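Local atomic coordinates of putative uncharacterized protein ECU08_1170 (Encephalitozoon cuniculi, PDB entry 3Q87), a protein that binds zinc and probably activates the methyltransferase Mtq2, its partner in a complex that methylates the translation termination factor eRF1. Residues K87-L90 with F91-V95. Residues are numbered along the deposited sequence; the frame is centred on the assembly and turned at random.
Sequences KEFL and FGIDV
Phe-89 and Ile-93 meet where helix 84-91 gives way to strand 93-96. The Ile-93 methyl CD1 lies 3.6 Å from CE1 of the Phe-89 ring and reaches CD1 of that ring at almost the same distance, so one methyl meets the CD1-CE1 bond of the ring obliquely. Ile-93 gets there because CG1 points anti to its own carbonyl carbon (chi1 -58°) and the chain then runs extended; on the way CG1 passes 3.6 Å from Phe-89 O. The Phe-89 side chain also packs on Leu-56 and Val-57 of helix 42-59 and on Leu-60 and Leu-68, while Leu-90, on helix 84-91, packs on Phe-45 and Leu-56 of helix 42-59. This is the tightly packed, apolar part of the contact.

On the backbone, Phe-91 N gives a helical hydrogen bond to Lys-87 O at 2.8 Å, whereas the next one, Gly-92 N to Glu-88 O, is weak and, as the place of that oxygen is uncertain, doubtful. The Phe-91 ring folds back past the same Lys-87 carbonyl: CD2 lies 3.4 Å from Lys-87 O, which sits at the ring edge, in its plane. Phe-91 also stacks with Phe-4 and packs on Thr-46 of the methyltransferase chain. The looser side is that of Lys-87 and Glu-88, both partly exposed; Lys-87 NZ is hydrogen-bonded to Lys-38 O, and Glu-88 OE2 makes a long, weak ion pair with Arg-66.

The chemistry therefore implies a helix-to-strand junction joined by two elements, the firm bond from Phe-91 N to Lys-87 O and the apolar contact of Phe-89 with Ile-93, with Phe-91 carrying the junction to the methyltransferase interface.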
ATOM      1  N   LYS A  87     -12.654   0.353 -14.772  1.00 34.81           N
ATOM      2  CA  LYS A  87     -12.793   0.730 -13.363  1.00 36.39           C
ATOM      3  C   LYS A  87     -13.798  -0.160 -12.654  1.00 36.51           C
ATOM      4  O   LYS A  87     -13.604  -0.557 -11.509  1.00 31.04           O
ATOM      5  CB  LYS A  87     -13.298   2.164 -13.246  1.00 37.93           C
ATOM      6  CG  LYS A  87     -12.262   3.266 -13.354  1.00 39.78           C
ATOM      7  CD  LYS A  87     -12.982   4.617 -13.257  1.00 49.11           C
ATOM      8  CE  LYS A  87     -12.088   5.800 -13.580  1.00 60.03           C
ATOM      9  NZ  LYS A  87     -11.269   6.238 -12.419  1.00 58.66           N
ATOM     10  N   GLU A  88     -14.900  -0.441 -13.332  1.00 35.93           N
ATOM     11  CA  GLU A  88     -15.964  -1.236 -12.752  1.00 29.72           C
ATOM     12  C   GLU A  88     -15.475  -2.660 -12.487  1.00 33.38           C
ATOM     13  O   GLU A  88     -15.827  -3.277 -11.483  1.00 33.17           O
ATOM     14  CB  GLU A  88     -17.158  -1.240 -13.709  1.00 49.76           C
ATOM     15  CG  GLU A  88     -18.435  -1.841 -13.158  1.00 54.12           C
ATOM     16  CD  GLU A  88     -19.613  -1.638 -14.100  1.00 67.63           C
ATOM     17  OE1 GLU A  88     -19.742  -0.523 -14.658  1.00 61.52           O
ATOM     18  OE2 GLU A  88     -20.402  -2.591 -14.280  1.00 69.53           O
ATOM     19  N   PHE A  89     -14.662  -3.185 -13.395  1.00 26.03           N
ATOM     20  CA  PHE A  89     -14.099  -4.517 -13.217  1.00 33.82           C
ATOM     21  C   PHE A  89     -13.007  -4.494 -12.138  1.00 24.70           C
ATOM     22  O   PHE A  89     -12.956  -5.367 -11.277  1.00 23.10           O
ATOM     23  CB  PHE A  89     -13.538  -5.024 -14.553  1.00 34.03           C
ATOM     24  CG  PHE A  89     -13.033  -6.449 -14.521  1.00 30.82           C
ATOM     25  CD1 PHE A  89     -13.914  -7.516 -14.598  1.00 34.57           C
ATOM     26  CD2 PHE A  89     -11.667  -6.715 -14.461  1.00 36.45           C
ATOM     27  CE1 PHE A  89     -13.452  -8.827 -14.592  1.00 33.62           C
ATOM     28  CE2 PHE A  89     -11.194  -8.022 -14.456  1.00 34.58           C
ATOM     29  CZ  PHE A  89     -12.090  -9.081 -14.519  1.00 35.30           C
ATOM     30  N   LEU A  90     -12.159  -3.477 -12.171  1.00 18.18           N
ATOM     31  CA  LEU A  90     -10.969  -3.467 -11.316  1.00 28.33           C
ATOM     32  C   LEU A  90     -11.274  -3.030  -9.879  1.00 27.81           C
ATOM     33  O   LEU A  90     -10.545  -3.371  -8.945  1.00 20.79           O
ATOM     34  CB  LEU A  90      -9.873  -2.599 -11.937  1.00 23.53           C
ATOM     35  CG  LEU A  90      -9.244  -3.109 -13.244  1.00 28.40           C
ATOM     36  CD1 LEU A  90      -8.248  -2.106 -13.815  1.00 26.94           C
ATOM     37  CD2 LEU A  90      -8.567  -4.471 -13.060  1.00 28.85           C
ATOM     38  N   PHE A  91     -12.362  -2.286  -9.707  1.00 23.43           N
ATOM     39  CA  PHE A  91     -12.731  -1.767  -8.399  1.00 24.12           C
ATOM     40  C   PHE A  91     -14.014  -2.395  -7.908  1.00 25.81           C
ATOM     41  O   PHE A  91     -14.348  -2.291  -6.733  1.00 30.47           O
ATOM     42  CB  PHE A  91     -12.894  -0.243  -8.448  1.00 26.01           C
ATOM     43  CG  PHE A  91     -11.592   0.503  -8.512  1.00 24.55           C
ATOM     44  CD1 PHE A  91     -10.949   0.909  -7.348  1.00 24.80           C
ATOM     45  CD2 PHE A  91     -11.002   0.793  -9.736  1.00 23.58           C
ATOM     46  CE1 PHE A  91      -9.741   1.588  -7.405  1.00 21.02           C
ATOM     47  CE2 PHE A  91      -9.793   1.468  -9.800  1.00 22.73           C
ATOM     48  CZ  PHE A  91      -9.164   1.870  -8.633  1.00 20.03           C
ATOM     49  N   GLY A  92     -14.738  -3.043  -8.814  1.00 27.30           N
ATOM     50  CA  GLY A  92     -16.062  -3.547  -8.503  1.00 28.59           C
ATOM     51  C   GLY A  92     -16.096  -5.020  -8.156  1.00 29.96           C
ATOM     52  O   GLY A  92     -17.165  -5.600  -7.986  1.00 25.10           O
ATOM     53  N   ILE A  93     -14.921  -5.630  -8.053  1.00 26.58           N
ATOM     54  CA  ILE A  93     -14.826  -7.019  -7.631  1.00 22.68           C
ATOM     55  C   ILE A  93     -13.851  -7.146  -6.480  1.00 25.34           C
ATOM     56  O   ILE A  93     -12.816  -6.490  -6.468  1.00 24.32           O
ATOM     57  CB  ILE A  93     -14.309  -7.918  -8.762  1.00 23.62           C
ATOM     58  CG1 ILE A  93     -15.221  -7.827  -9.988  1.00 33.85           C
ATOM     59  CG2 ILE A  93     -14.191  -9.357  -8.278  1.00 25.13           C
ATOM     60  CD1 ILE A  93     -14.709  -8.618 -11.181  1.00 31.32           C
ATOM     61  N   ASP A  94     -14.166  -8.022  -5.536  1.00 24.60           N
ATOM     62  CA  ASP A  94     -13.269  -8.293  -4.430  1.00 30.32           C
ATOM     63  C   ASP A  94     -13.005  -9.792  -4.298  1.00 28.02           C
ATOM     64  O   ASP A  94     -13.925 -10.580  -4.048  1.00 26.79           O
ATOM     65  CB  ASP A  94     -13.863  -7.752  -3.131  1.00 31.33           C
ATOM     66  CG  ASP A  94     -12.956  -7.989  -1.943  1.00 41.00           C
ATOM     67  OD1 ASP A  94     -11.773  -7.572  -2.009  1.00 33.29           O
ATOM     68  OD2 ASP A  94     -13.424  -8.585  -0.946  1.00 38.37           O
ATOM     69  N   VAL A  95     -11.751 -10.187  -4.476  1.00 18.57           N
ATOM     70  CA  VAL A  95     -11.376 -11.573  -4.269  1.00 23.49           C
ATOM     71  C   VAL A  95     -11.218 -11.774  -2.772  1.00 29.18           C
ATOM     72  O   VAL A  95     -10.361 -11.145  -2.148  1.00 19.09           O
ATOM     73  CB  VAL A  95     -10.045 -11.928  -4.985  1.00 22.30           C
ATOM     74  CG1 VAL A  95      -9.676 -13.383  -4.739  1.00 20.11           C
ATOM     75  CG2 VAL A  95     -10.150 -11.661  -6.466  1.00 24.98           C
TER